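Local coordinates for type VI secretion system component (Escherichia coli O6, PDB 2P5Z), which is a component of the type VI secretion system, resembling the phage T4 tail proteins gp27 and gp5, and probably forms part of a phage-tail-like puncturing device, at residues Val90-Lys95 with Glu107-Pro112; Val28-Phe33 with Tyr45-Thr50; Leu387-Thr392 with Thr450-Ala455; Arg408-Leu413 with Tyr424-Val429; Val343-Val348 with Phe362-Tyr367. All blocks are in the same frame, centred on the assembly; numbering follows the deposited sequence.

Contact 1 (Val90-Lys95 with Glu107-Pro112); sequences VITGFK and EVRLEP
Ile-91 meets two residues of 107-112 with two different branches: its CG2 lies 3.9 Å from Val-108 CG1, and its CD1 lies 3.9 Å from Leu-110 CD1. A chi1 of -63° turns CG2 anti to the backbone N and leaves CG1 next to that N, and chi2 (-50°) then directs CD1. Phe-94 shares this face, with Val-108 CG1 at the edge of its ring, 4.1 Å from CD1. Buried aliphatic and aromatic groups suit the place, and Phe-94 packs further against Tyr-237 of the second subunit. The segments are the arms of an antiparallel beta hairpin, strands 85-99 and 104-111, in the region assigned to the phage baseplate family; backbone bonds such as Lys-95 N to Glu-107 O (2.8 Å) join them. The face with Lys-95, Glu-107, Arg-109 and Glu-111 is largely polar, though Val-90 also belongs to it. Lys-95 and Glu-107 run abreast, both extended beyond CG, and end in a long salt bridge, NZ to OE2 3.9 Å. Thr-92, directed at the other strand, gives Glu-111 OE1 a weak hydrogen bond of 3.4 Å from OG1. Arg-109 bends at chi3 (-94°), which carries its guanidinium away from 90-95 to a salt bridge with Asp-46.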
# COMPACT_ATOMS: atom_id res chain seq x y z
N VAL A 90 -7.92 26.38 9.49
CA VAL A 90 -9.28 25.95 9.81
C VAL A 90 -9.24 24.68 10.63
O VAL A 90 -8.29 23.89 10.58
CB VAL A 90 -10.12 25.55 8.54
CG1 VAL A 90 -11.15 26.59 8.21
CG2 VAL A 90 -9.24 25.23 7.37
N ILE A 91 -10.34 24.47 11.34
CA ILE A 91 -10.51 23.32 12.16
C ILE A 91 -11.18 22.24 11.34
O ILE A 91 -12.32 22.39 10.89
CB ILE A 91 -11.35 23.66 13.41
CG1 ILE A 91 -10.61 24.69 14.27
CG2 ILE A 91 -11.65 22.41 14.22
CD1 ILE A 91 -9.16 24.34 14.56
N THR A 92 -10.45 21.16 11.16
CA THR A 92 -10.82 20.06 10.28
C THR A 92 -11.47 18.90 11.04
O THR A 92 -12.33 18.21 10.52
CB THR A 92 -9.55 19.59 9.58
OG1 THR A 92 -9.36 20.41 8.43
CG2 THR A 92 -9.62 18.13 9.20
N GLY A 93 -11.07 18.72 12.29
CA GLY A 93 -11.51 17.57 13.06
C GLY A 93 -11.74 17.96 14.50
O GLY A 93 -11.12 18.88 15.02
N PHE A 94 -12.64 17.25 15.15
CA PHE A 94 -12.96 17.58 16.50
C PHE A 94 -13.20 16.29 17.24
O PHE A 94 -13.92 15.41 16.75
CB PHE A 94 -14.20 18.48 16.56
CG PHE A 94 -14.79 18.61 17.92
CD1 PHE A 94 -14.17 19.38 18.90
CD2 PHE A 94 -15.98 17.97 18.24
CE1 PHE A 94 -14.71 19.51 20.16
CE2 PHE A 94 -16.55 18.09 19.51
CZ PHE A 94 -15.91 18.87 20.46
N LYS A 95 -12.62 16.20 18.43
CA LYS A 95 -12.81 15.04 19.28
C LYS A 95 -13.15 15.46 20.70
O LYS A 95 -12.49 16.33 21.26
CB LYS A 95 -11.53 14.21 19.30
CG LYS A 95 -11.32 13.35 18.09
CD LYS A 95 -9.88 12.99 17.98
CE LYS A 95 -9.72 11.76 17.12
NZ LYS A 95 -8.26 11.49 16.99
N GLU A 107 -9.92 17.44 21.46
CA GLU A 107 -8.87 17.60 20.46
C GLU A 107 -9.37 18.26 19.18
O GLU A 107 -10.50 18.02 18.75
CB GLU A 107 -8.20 16.26 20.16
CG GLU A 107 -6.83 16.40 19.54
CD GLU A 107 -6.16 15.06 19.29
OE1 GLU A 107 -5.64 14.47 20.25
OE2 GLU A 107 -6.13 14.61 18.12
N VAL A 108 -8.55 19.13 18.61
CA VAL A 108 -8.85 19.66 17.29
C VAL A 108 -7.68 19.49 16.33
O VAL A 108 -6.51 19.49 16.74
CB VAL A 108 -9.28 21.15 17.31
CG1 VAL A 108 -10.69 21.31 17.89
CG2 VAL A 108 -8.25 22.02 18.03
N ARG A 109 -8.01 19.34 15.05
CA ARG A 109 -7.00 19.32 14.02
C ARG A 109 -6.99 20.66 13.32
O ARG A 109 -8.02 21.14 12.90
CB ARG A 109 -7.27 18.19 13.02
CG ARG A 109 -6.26 18.12 11.88
CD ARG A 109 -6.29 16.77 11.22
NE ARG A 109 -5.30 15.87 11.80
CZ ARG A 109 -5.29 14.56 11.65
NH1 ARG A 109 -6.25 13.98 10.94
NH2 ARG A 109 -4.35 13.82 12.20
N LEU A 110 -5.83 21.29 13.23
CA LEU A 110 -5.72 22.59 12.61
C LEU A 110 -4.89 22.45 11.34
O LEU A 110 -3.72 22.04 11.39
CB LEU A 110 -5.09 23.60 13.56
CG LEU A 110 -4.79 24.95 12.87
CD1 LEU A 110 -6.11 25.66 12.57
CD2 LEU A 110 -3.88 25.85 13.70
N GLU A 111 -5.50 22.77 10.21
CA GLU A 111 -4.84 22.69 8.92
C GLU A 111 -5.07 24.02 8.21
O GLU A 111 -6.02 24.74 8.55
CB GLU A 111 -5.41 21.53 8.11
CG GLU A 111 -5.33 20.19 8.81
CD GLU A 111 -5.53 19.01 7.90
OE1 GLU A 111 -6.62 18.39 7.98
OE2 GLU A 111 -4.61 18.70 7.11
N PRO A 112 -4.22 24.36 7.23
CA PRO A 112 -4.53 25.57 6.49
C PRO A 112 -5.69 25.31 5.50
O PRO A 112 -6.13 24.16 5.32
CB PRO A 112 -3.23 25.81 5.72
CG PRO A 112 -2.73 24.47 5.46
CD PRO A 112 -3.03 23.68 6.69

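Contact 2 (Val28-Phe33 with Tyr45-Thr50); sequences VDVLTF and YDIQFT
Leu-31 and Thr-32 both face Gln-48, one residue on 28-33 more than regular pairing would use. Leu-31 N donates to Gln-48 O at 2.9 Å, from above the carbonyl plane, while Gln-48 N approaches Thr-32 O nearly in line with its C=O bond, though bent at the hydrogen. Gln-48, extended beyond CG, lies alongside Thr-32, whose CG2 is 3.7 Å from OE1; the amide is held by Arg-105 and Glu-107, partners an amide can serve at both ends. On the apolar face Val-28 puts CG1 over one face of the Phe-49 ring, 3.9 Å from its centroid, a CH-pi contact. That ring sits there because its CG takes the crowded position between N and carbonyl carbon (chi1 68°). Phe-33 and Tyr-45 extend abreast with planes 22° apart, but slid so far that centroids are 6.0 Å apart and the rings barely overlap. Arg-354 bridges the strand ends, binding Asp-29 OD2 and Thr-50 OG1. The arrangement is a classic beta bulge in an antiparallel hairpin, strands 29-38 and 44-51.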
# COMPACT_ATOMS: atom_id res chain seq x y z
N VAL A 28 -10.65 27.78 26.32
CA VAL A 28 -9.79 26.77 25.72
C VAL A 28 -8.44 26.82 26.38
O VAL A 28 -7.70 27.81 26.25
CB VAL A 28 -9.66 26.97 24.18
CG1 VAL A 28 -8.53 26.11 23.59
CG2 VAL A 28 -10.97 26.67 23.48
N ASP A 29 -8.10 25.75 27.07
CA ASP A 29 -6.84 25.69 27.78
C ASP A 29 -5.99 24.53 27.23
O ASP A 29 -6.30 23.36 27.45
CB ASP A 29 -7.12 25.53 29.27
CG ASP A 29 -5.89 25.71 30.13
OD1 ASP A 29 -4.91 26.35 29.65
OD2 ASP A 29 -5.91 25.22 31.29
N VAL A 30 -4.90 24.88 26.54
CA VAL A 30 -4.10 23.90 25.83
C VAL A 30 -3.41 22.91 26.76
O VAL A 30 -2.58 23.30 27.59
CB VAL A 30 -3.06 24.58 24.90
CG1 VAL A 30 -2.18 23.54 24.21
CG2 VAL A 30 -3.76 25.45 23.86
N LEU A 31 -3.77 21.64 26.62
CA LEU A 31 -3.18 20.55 27.38
C LEU A 31 -1.90 20.10 26.72
O LEU A 31 -0.81 20.38 27.22
CB LEU A 31 -4.16 19.40 27.44
CG LEU A 31 -3.82 18.22 28.34
CD1 LEU A 31 -3.57 18.70 29.74
CD2 LEU A 31 -4.96 17.23 28.33
N THR A 32 -2.02 19.40 25.60
CA THR A 32 -0.85 18.98 24.82
C THR A 32 -1.06 19.16 23.31
O THR A 32 -2.19 19.24 22.84
CB THR A 32 -0.45 17.51 25.15
OG1 THR A 32 0.81 17.20 24.54
CG2 THR A 32 -1.51 16.53 24.71
N PHE A 33 0.04 19.23 22.56
CA PHE A 33 -0.07 19.24 21.11
C PHE A 33 1.03 18.51 20.35
O PHE A 33 2.15 18.37 20.83
CB PHE A 33 -0.22 20.67 20.58
CG PHE A 33 1.07 21.41 20.42
CD1 PHE A 33 1.52 22.26 21.41
CD2 PHE A 33 1.83 21.27 19.29
CE1 PHE A 33 2.71 22.96 21.26
CE2 PHE A 33 3.02 21.96 19.15
CZ PHE A 33 3.47 22.79 20.13
N TYR A 45 -1.84 20.15 12.69
CA TYR A 45 -1.61 20.25 14.15
C TYR A 45 -2.73 19.65 14.96
O TYR A 45 -3.86 20.15 14.96
CB TYR A 45 -1.42 21.70 14.57
CG TYR A 45 -0.01 22.20 14.48
CD1 TYR A 45 0.65 22.30 13.27
CD2 TYR A 45 0.67 22.60 15.62
CE1 TYR A 45 1.96 22.77 13.18
CE2 TYR A 45 1.96 23.08 15.55
CZ TYR A 45 2.61 23.15 14.34
OH TYR A 45 3.91 23.62 14.28
N ASP A 46 -2.44 18.58 15.68
CA ASP A 46 -3.42 18.01 16.59
C ASP A 46 -3.20 18.60 17.98
O ASP A 46 -2.15 18.41 18.60
CB ASP A 46 -3.35 16.48 16.57
CG ASP A 46 -3.72 15.90 15.20
OD1 ASP A 46 -4.82 16.20 14.69
OD2 ASP A 46 -2.90 15.13 14.63
N ILE A 47 -4.19 19.36 18.43
CA ILE A 47 -4.09 20.17 19.64
C ILE A 47 -5.10 19.72 20.67
O ILE A 47 -6.31 19.76 20.44
CB ILE A 47 -4.37 21.64 19.33
CG1 ILE A 47 -3.41 22.13 18.24
CG2 ILE A 47 -4.22 22.49 20.58
CD1 ILE A 47 -3.83 23.43 17.60
N GLN A 48 -4.60 19.24 21.81
CA GLN A 48 -5.50 18.88 22.90
C GLN A 48 -5.70 20.05 23.83
O GLN A 48 -4.79 20.86 24.04
CB GLN A 48 -5.00 17.68 23.69
CG GLN A 48 -5.19 16.38 22.99
CD GLN A 48 -4.93 15.19 23.89
OE1 GLN A 48 -4.98 15.30 25.11
NE2 GLN A 48 -4.67 14.04 23.28
N PHE A 49 -6.90 20.15 24.36
CA PHE A 49 -7.20 21.19 25.31
C PHE A 49 -8.23 20.77 26.35
O PHE A 49 -8.99 19.81 26.15
CB PHE A 49 -7.59 22.51 24.61
CG PHE A 49 -8.90 22.49 23.86
CD1 PHE A 49 -10.08 22.92 24.48
CD2 PHE A 49 -8.95 22.13 22.51
CE1 PHE A 49 -11.30 22.95 23.78
CE2 PHE A 49 -10.15 22.15 21.80
CZ PHE A 49 -11.33 22.58 22.44
N THR A 50 -8.26 21.50 27.46
CA THR A 50 -9.31 21.27 28.45
C THR A 50 -10.20 22.47 28.48
O THR A 50 -9.79 23.58 28.10
CB THR A 50 -8.77 20.96 29.86
OG1 THR A 50 -7.77 21.94 30.21
CG2 THR A 50 -8.14 19.57 29.87

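Contact 3 (Leu387-Thr392 with Thr450-Ala455); sequences LPARVT and TEVSIA
The guanidinium of Arg-390 and the carboxylate of Glu-451 are turned 74° from one another, so they do not stack or share a plane; a single oxygen, Glu-451 OE2, approaches the guanidinium obliquely and makes a salt bridge to NH2 at 2.8 Å. The two chains extend abreast in one direction, and their stems touch where Arg-390 CG lies 3.8 Å from Glu-451 CG. Both have CG beside their own backbone N (chi1 -80° and -74°), which keeps them level. Long, charged residues suit these two more exposed positions, where the aliphatic stems can pack while the charges meet at the ends.

On the opposite face stand Leu-387, Ala-389, Val-452 and Ile-454, all apolar. Ala-389, small enough to fit beside its larger neighbours, has its CB 3.9 Å from both Val-452 CG2 and Ile-454 CG1. At the end of the pairing Val-391 CG2 meets Thr-450 CG2 at 3.7 Å. Pro-388 lacks an N-H, which costs nothing between these strands because it stands in a non-hydrogen-bonded pair with Ser-453. Its neighbours do the bonding: Ala-389 and Val-452 exchange a pair of backbone bonds, as do Leu-387 and Ile-454. Leu-387 also packs on Glu-458 of the second subunit. Pairing of the first strand, 387-391, with the fourth, 451-456, is characteristic of the OB fold, here consistent with the injector domain related to phage gp5.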
# COMPACT_ATOMS: atom_id res chain seq x y z
N LEU A 387 -12.24 6.16 -22.65
CA LEU A 387 -13.30 7.11 -22.27
C LEU A 387 -14.24 7.38 -23.45
O LEU A 387 -13.78 7.64 -24.56
CB LEU A 387 -12.72 8.43 -21.76
CG LEU A 387 -11.92 8.39 -20.48
CD1 LEU A 387 -11.46 9.80 -20.15
CD2 LEU A 387 -12.77 7.80 -19.37
N PRO A 388 -15.55 7.31 -23.20
CA PRO A 388 -16.50 7.67 -24.25
C PRO A 388 -16.50 9.18 -24.47
O PRO A 388 -16.36 9.95 -23.52
CB PRO A 388 -17.84 7.21 -23.68
CG PRO A 388 -17.67 7.24 -22.20
CD PRO A 388 -16.22 6.92 -21.94
N ALA A 389 -16.63 9.59 -25.73
CA ALA A 389 -16.80 11.00 -26.02
C ALA A 389 -17.77 11.19 -27.17
O ALA A 389 -18.06 10.25 -27.91
CB ALA A 389 -15.48 11.62 -26.34
N ARG A 390 -18.29 12.41 -27.30
CA ARG A 390 -19.12 12.78 -28.43
C ARG A 390 -18.40 13.81 -29.26
O ARG A 390 -17.96 14.82 -28.71
CB ARG A 390 -20.45 13.37 -27.96
CG ARG A 390 -21.46 12.34 -27.56
CD ARG A 390 -22.86 12.84 -27.83
NE ARG A 390 -23.83 11.76 -27.65
CZ ARG A 390 -24.46 11.50 -26.50
NH1 ARG A 390 -24.23 12.25 -25.43
NH2 ARG A 390 -25.33 10.50 -26.43
N VAL A 391 -18.28 13.56 -30.56
CA VAL A 391 -17.74 14.56 -31.50
C VAL A 391 -18.71 15.73 -31.62
O VAL A 391 -19.91 15.53 -31.79
CB VAL A 391 -17.43 13.96 -32.88
CG1 VAL A 391 -16.57 14.92 -33.68
CG2 VAL A 391 -16.68 12.65 -32.73
N THR A 392 -18.19 16.95 -31.46
CA THR A 392 -19.01 18.16 -31.55
C THR A 392 -18.77 18.90 -32.86
O THR A 392 -17.91 18.51 -33.67
CB THR A 392 -18.77 19.13 -30.35
OG1 THR A 392 -17.37 19.22 -30.06
CG2 THR A 392 -19.53 18.66 -29.11
N THR A 450 -21.17 11.82 -33.42
CA THR A 450 -20.92 10.41 -33.21
C THR A 450 -20.14 10.14 -31.92
O THR A 450 -19.39 10.99 -31.43
CB THR A 450 -20.18 9.83 -34.43
OG1 THR A 450 -19.59 8.57 -34.09
CG2 THR A 450 -19.09 10.77 -34.86
N GLU A 451 -20.33 8.94 -31.36
CA GLU A 451 -19.69 8.56 -30.11
C GLU A 451 -18.40 7.80 -30.35
O GLU A 451 -18.38 6.79 -31.05
CB GLU A 451 -20.64 7.77 -29.21
CG GLU A 451 -21.73 8.64 -28.57
CD GLU A 451 -22.78 7.83 -27.79
OE1 GLU A 451 -22.50 6.66 -27.43
OE2 GLU A 451 -23.88 8.37 -27.55
N VAL A 452 -17.32 8.31 -29.78
CA VAL A 452 -16.02 7.69 -29.96
C VAL A 452 -15.43 7.17 -28.65
O VAL A 452 -15.93 7.46 -27.56
CB VAL A 452 -15.02 8.65 -30.58
CG1 VAL A 452 -15.40 8.91 -32.03
CG2 VAL A 452 -14.98 9.94 -29.78
N SER A 453 -14.36 6.39 -28.77
CA SER A 453 -13.64 5.91 -27.62
C SER A 453 -12.29 6.59 -27.55
O SER A 453 -11.55 6.60 -28.54
CB SER A 453 -13.46 4.40 -27.68
OG SER A 453 -14.63 3.77 -27.18
N ILE A 454 -11.99 7.17 -26.39
CA ILE A 454 -10.71 7.82 -26.19
C ILE A 454 -9.74 6.94 -25.40
O ILE A 454 -10.05 6.45 -24.31
CB ILE A 454 -10.88 9.18 -25.51
CG1 ILE A 454 -11.96 9.99 -26.23
CG2 ILE A 454 -9.56 9.94 -25.52
CD1 ILE A 454 -11.54 10.46 -27.60
N ALA A 455 -8.57 6.71 -25.99
CA ALA A 455 -7.54 5.91 -25.38
C ALA A 455 -6.32 6.78 -25.12
O ALA A 455 -6.22 7.89 -25.61
CB ALA A 455 -7.16 4.74 -26.29

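Contact 4 (Arg408-Leu413 with Tyr424-Val429); sequences RYRVNL and YESLWV
Arg-410 lays its CB over one face of the Trp-428 six-membered ring, 3.5 Å from the centroid and only 5° off the ring normal, a CH-pi contact between second and third strands of the OB-fold domain. Its CD continues along the indole, 3.7 Å from CZ2, because CG is anti to the backbone N (chi1 174°); the guanidinium then turns off at a bent chi3, and Ser-426 CB meets its edge. The long methylene chain suits a broad aromatic surface. At the ring's edge, in plane, stands Arg-408 O, 3.5 Å from CZ3. Arg-408 crosses the tryptophan side chain at about a right angle, with Trp-428 CB over one face of its guanidinium, 3.7 Å from NH2.

A second shell fixes these groups: Glu-162 and Asp-404 form salt bridges with Arg-408, the His-402 ring meets Trp-428 nearly at right angles, and Gln-163 OE1 accepts a hydrogen bond from the backbone N of Trp-428. Val-411, Leu-427 and Val-429 are the buried members of the other face, where Val-411 CG1 lies 3.8 Å from Val-429 CG1 and packs on Leu-427 CB. Where the pairing ends, Leu-413 N donates to Glu-425 O at 3.2 Å, in the carbonyl plane.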
# COMPACT_ATOMS: atom_id res chain seq x y z
N ARG A 408 -7.41 15.63 -35.57
CA ARG A 408 -7.77 16.74 -34.64
C ARG A 408 -9.22 17.22 -34.53
O ARG A 408 -9.51 18.40 -34.75
CB ARG A 408 -6.77 17.90 -34.64
CG ARG A 408 -5.54 17.67 -33.82
CD ARG A 408 -5.85 17.77 -32.35
NE ARG A 408 -4.77 18.47 -31.68
CZ ARG A 408 -4.75 19.78 -31.48
NH1 ARG A 408 -3.71 20.32 -30.87
NH2 ARG A 408 -5.75 20.55 -31.88
N TYR A 409 -10.10 16.30 -34.15
CA TYR A 409 -11.48 16.61 -33.79
C TYR A 409 -11.55 17.24 -32.41
O TYR A 409 -10.71 16.95 -31.56
CB TYR A 409 -12.31 15.33 -33.76
CG TYR A 409 -12.46 14.63 -35.08
CD1 TYR A 409 -11.56 13.63 -35.47
CD2 TYR A 409 -13.51 14.94 -35.94
CE1 TYR A 409 -11.70 12.97 -36.69
CE2 TYR A 409 -13.66 14.28 -37.16
CZ TYR A 409 -12.76 13.30 -37.52
OH TYR A 409 -12.90 12.65 -38.73
N ARG A 410 -12.53 18.12 -32.18
CA ARG A 410 -12.83 18.57 -30.82
C ARG A 410 -13.93 17.70 -30.25
O ARG A 410 -15.04 17.63 -30.78
CB ARG A 410 -13.23 20.04 -30.72
CG ARG A 410 -13.67 20.43 -29.30
CD ARG A 410 -13.77 21.93 -29.07
NE ARG A 410 -14.96 22.51 -29.68
CZ ARG A 410 -16.16 22.56 -29.11
NH1 ARG A 410 -16.36 22.05 -27.90
NH2 ARG A 410 -17.18 23.11 -29.76
N VAL A 411 -13.61 17.04 -29.15
CA VAL A 411 -14.49 16.02 -28.63
C VAL A 411 -14.95 16.39 -27.22
O VAL A 411 -14.29 17.14 -26.51
CB VAL A 411 -13.79 14.66 -28.75
CG1 VAL A 411 -13.16 14.21 -27.44
CG2 VAL A 411 -14.75 13.66 -29.29
N ASN A 412 -16.13 15.90 -26.85
CA ASN A 412 -16.78 16.31 -25.63
C ASN A 412 -17.09 15.08 -24.82
O ASN A 412 -17.69 14.14 -25.34
CB ASN A 412 -18.10 16.99 -25.98
CG ASN A 412 -18.64 17.85 -24.87
OD1 ASN A 412 -19.00 17.35 -23.79
ND2 ASN A 412 -18.71 19.16 -25.12
N LEU A 413 -16.69 15.06 -23.55
CA LEU A 413 -16.85 13.84 -22.73
C LEU A 413 -17.66 13.94 -21.43
O LEU A 413 -17.50 13.12 -20.53
CB LEU A 413 -15.53 13.05 -22.57
CG LEU A 413 -14.17 13.48 -22.02
CD1 LEU A 413 -13.12 13.24 -23.09
CD2 LEU A 413 -14.12 14.89 -21.61
N TYR A 424 -15.09 22.74 -19.13
CA TYR A 424 -13.81 22.08 -19.06
C TYR A 424 -13.94 20.64 -19.52
O TYR A 424 -13.11 19.79 -19.18
CB TYR A 424 -13.27 22.12 -17.64
CG TYR A 424 -12.77 23.46 -17.17
CD1 TYR A 424 -13.51 24.22 -16.29
CD2 TYR A 424 -11.53 23.93 -17.57
CE1 TYR A 424 -13.04 25.44 -15.83
CE2 TYR A 424 -11.05 25.15 -17.13
CZ TYR A 424 -11.81 25.90 -16.25
OH TYR A 424 -11.33 27.12 -15.79
N GLU A 425 -14.98 20.38 -20.31
CA GLU A 425 -15.33 19.03 -20.75
C GLU A 425 -14.82 18.74 -22.15
O GLU A 425 -15.05 17.66 -22.68
CB GLU A 425 -16.85 18.83 -20.76
CG GLU A 425 -17.64 19.60 -19.70
CD GLU A 425 -18.11 20.99 -20.16
OE1 GLU A 425 -17.92 21.31 -21.36
OE2 GLU A 425 -18.65 21.74 -19.32
N SER A 426 -14.15 19.69 -22.78
CA SER A 426 -13.87 19.49 -24.19
C SER A 426 -12.39 19.25 -24.50
O SER A 426 -11.50 19.81 -23.86
CB SER A 426 -14.53 20.59 -25.04
OG SER A 426 -13.62 21.61 -25.42
N LEU A 427 -12.14 18.41 -25.50
CA LEU A 427 -10.83 17.82 -25.68
C LEU A 427 -10.48 17.76 -27.16
O LEU A 427 -11.28 17.30 -27.97
CB LEU A 427 -10.89 16.40 -25.10
CG LEU A 427 -9.68 15.62 -24.60
CD1 LEU A 427 -9.25 14.65 -25.64
CD2 LEU A 427 -8.52 16.51 -24.16
N TRP A 428 -9.28 18.23 -27.50
CA TRP A 428 -8.80 18.24 -28.89
C TRP A 428 -8.01 16.98 -29.20
O TRP A 428 -6.92 16.78 -28.68
CB TRP A 428 -7.94 19.47 -29.16
CG TRP A 428 -8.76 20.70 -29.34
CD1 TRP A 428 -9.05 21.65 -28.41
CD2 TRP A 428 -9.45 21.09 -30.54
NE1 TRP A 428 -9.86 22.61 -28.94
CE2 TRP A 428 -10.12 22.30 -30.25
CE3 TRP A 428 -9.56 20.53 -31.82
CZ2 TRP A 428 -10.89 22.97 -31.21
CZ3 TRP A 428 -10.33 21.20 -32.77
CH2 TRP A 428 -10.98 22.40 -32.46
N VAL A 429 -8.55 16.13 -30.07
CA VAL A 429 -8.04 14.77 -30.16
C VAL A 429 -7.92 14.20 -31.60
O VAL A 429 -8.74 14.50 -32.47
CB VAL A 429 -8.85 13.87 -29.18
CG1 VAL A 429 -10.21 13.45 -29.75
CG2 VAL A 429 -8.05 12.70 -28.72

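Contact 5 (Val343-Val348 with Phe362-Tyr367); sequences VLITGV and FTAIPY
Ile-345 and Phe-362 cross at about a right angle, the isoleucine bringing its CD1 to within 3.7 Å of Phe-362 CD1. Two bends of the same sense, chi1 -51° and chi2 -65°, swing that methyl toward 362-367. Val-348 CG1 meets the root of the same aromatic side chain, Phe-362 CB, at 3.9 Å, its side chain oblique to that of the phenylalanine. Ala-364 belongs to the same face and its CB lies in plane at the edge of the Phe-362 ring; a small methyl fits here, with Val-343 CG2 4.0 Å away. A large apolar ring suits a site contacted by Ile-345 and by Val-230 and Leu-233 of strand 230-237.

These strands, 343-353 and 359-366, make an antiparallel hairpin interrupted by a classic beta bulge, in which Thr-346 and Gly-347 both face Thr-363. Thr-363 O accepts from Thr-346 N at 3.2 Å and, weakly, from Gly-347 N. Gly-347 has no side chain to compete with Thr-363 OG1 on this face. The two threonine side chains also stand about perpendicular, and their OG1 atoms share a hydrogen bond of 3.0 Å. With its hydroxyl so placed, Thr-346 turns its other branch to the apolar neighbour: CG2 is 4.0 Å from Ile-365 CG2. On the Leu-344 side of the bulge the pairing is regular, and Leu-344 N donates to Ile-365 O at 2.7 Å, nearly in line with the carbonyl.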
# COMPACT_ATOMS: atom_id res chain seq x y z
N VAL A 343 22.04 25.08 6.28
CA VAL A 343 21.11 24.02 5.89
C VAL A 343 19.72 24.59 5.67
O VAL A 343 19.35 25.58 6.30
CB VAL A 343 21.05 22.84 6.91
CG1 VAL A 343 22.45 22.35 7.26
CG2 VAL A 343 20.28 23.20 8.19
N LEU A 344 18.98 23.99 4.75
CA LEU A 344 17.63 24.45 4.46
C LEU A 344 16.67 23.49 5.11
O LEU A 344 16.72 22.30 4.84
CB LEU A 344 17.39 24.47 2.95
CG LEU A 344 16.07 24.99 2.33
CD1 LEU A 344 15.04 23.88 2.10
CD2 LEU A 344 15.46 26.18 3.09
N ILE A 345 15.81 24.03 5.97
CA ILE A 345 14.84 23.22 6.68
C ILE A 345 13.72 22.82 5.74
O ILE A 345 13.04 23.69 5.19
CB ILE A 345 14.20 23.99 7.84
CG1 ILE A 345 15.28 24.62 8.74
CG2 ILE A 345 13.22 23.08 8.61
CD1 ILE A 345 16.19 23.63 9.47
N THR A 346 13.55 21.51 5.56
CA THR A 346 12.49 20.97 4.74
C THR A 346 11.29 20.53 5.55
O THR A 346 10.19 20.43 5.01
CB THR A 346 12.96 19.78 3.90
OG1 THR A 346 13.36 18.71 4.77
CG2 THR A 346 14.14 20.18 3.02
N GLY A 347 11.48 20.25 6.84
CA GLY A 347 10.40 19.71 7.65
C GLY A 347 10.66 19.83 9.14
O GLY A 347 11.81 19.85 9.55
N VAL A 348 9.60 19.97 9.95
CA VAL A 348 9.69 19.90 11.41
C VAL A 348 8.55 19.06 12.01
O VAL A 348 7.42 19.08 11.53
CB VAL A 348 9.71 21.29 12.10
CG1 VAL A 348 10.88 22.15 11.65
CG2 VAL A 348 8.42 22.05 11.87
N PHE A 362 13.84 18.39 13.36
CA PHE A 362 13.76 18.87 11.99
C PHE A 362 14.45 17.98 10.97
O PHE A 362 15.44 17.35 11.29
CB PHE A 362 14.26 20.31 11.88
CG PHE A 362 15.74 20.49 12.12
CD1 PHE A 362 16.66 20.38 11.07
CD2 PHE A 362 16.22 20.83 13.39
CE1 PHE A 362 18.03 20.58 11.29
CE2 PHE A 362 17.58 21.04 13.61
CZ PHE A 362 18.49 20.90 12.56
N THR A 363 13.94 17.93 9.75
CA THR A 363 14.70 17.35 8.63
C THR A 363 15.20 18.53 7.82
O THR A 363 14.66 19.63 7.94
CB THR A 363 13.88 16.38 7.75
OG1 THR A 363 12.77 17.09 7.17
CG2 THR A 363 13.34 15.23 8.56
N ALA A 364 16.24 18.32 7.02
CA ALA A 364 16.88 19.42 6.30
C ALA A 364 17.76 18.93 5.14
O ALA A 364 18.05 17.73 5.02
CB ALA A 364 17.71 20.27 7.25
N ILE A 365 18.17 19.85 4.29
CA ILE A 365 19.10 19.51 3.21
C ILE A 365 20.18 20.60 3.22
O ILE A 365 19.90 21.70 3.69
CB ILE A 365 18.41 19.40 1.76
CG1 ILE A 365 17.83 20.74 1.29
CG2 ILE A 365 17.38 18.25 1.69
CD1 ILE A 365 17.62 20.82 -0.21
N PRO A 366 21.40 20.28 2.75
CA PRO A 366 22.45 21.29 2.71
C PRO A 366 22.11 22.42 1.78
O PRO A 366 21.39 22.20 0.80
CB PRO A 366 23.64 20.54 2.11
CG PRO A 366 23.35 19.10 2.29
CD PRO A 366 21.87 18.96 2.28
N TYR A 367 22.59 23.63 2.08
CA TYR A 367 22.61 24.70 1.10
C TYR A 367 23.63 24.31 0.02
O TYR A 367 24.67 23.70 0.31
CB TYR A 367 23.01 26.02 1.74
CG TYR A 367 22.68 27.23 0.90
CD1 TYR A 367 21.42 27.82 1.00
CD2 TYR A 367 23.61 27.79 0.02
CE1 TYR A 367 21.09 28.93 0.24
CE2 TYR A 367 23.29 28.91 -0.75
CZ TYR A 367 22.02 29.48 -0.64
OH TYR A 367 21.64 30.59 -1.37

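Along the chain the order is contact 2, 1, 5, 3 and 4, the last lying between the two segments of contact 3. Contacts 1 and 2 have centres 11 Å apart and are joined where strands 44-51 and 104-111 pair. Contact 5 is 27 Å from contact 2 between centres, linked to it through neighbouring strands 29-38 and 343-353. Contacts 3 and 4, with centres 8 Å apart, share a separate five-stranded antiparallel sheet in which 387-391 adjoins 409-412; contact 3 lies 54 Å from contact 2, across the chain's centre. The separation is consistent with a gp27-like body carrying a gp5-like OB domain, and contacts 1 and 3 both touch the second subunit of the trimer.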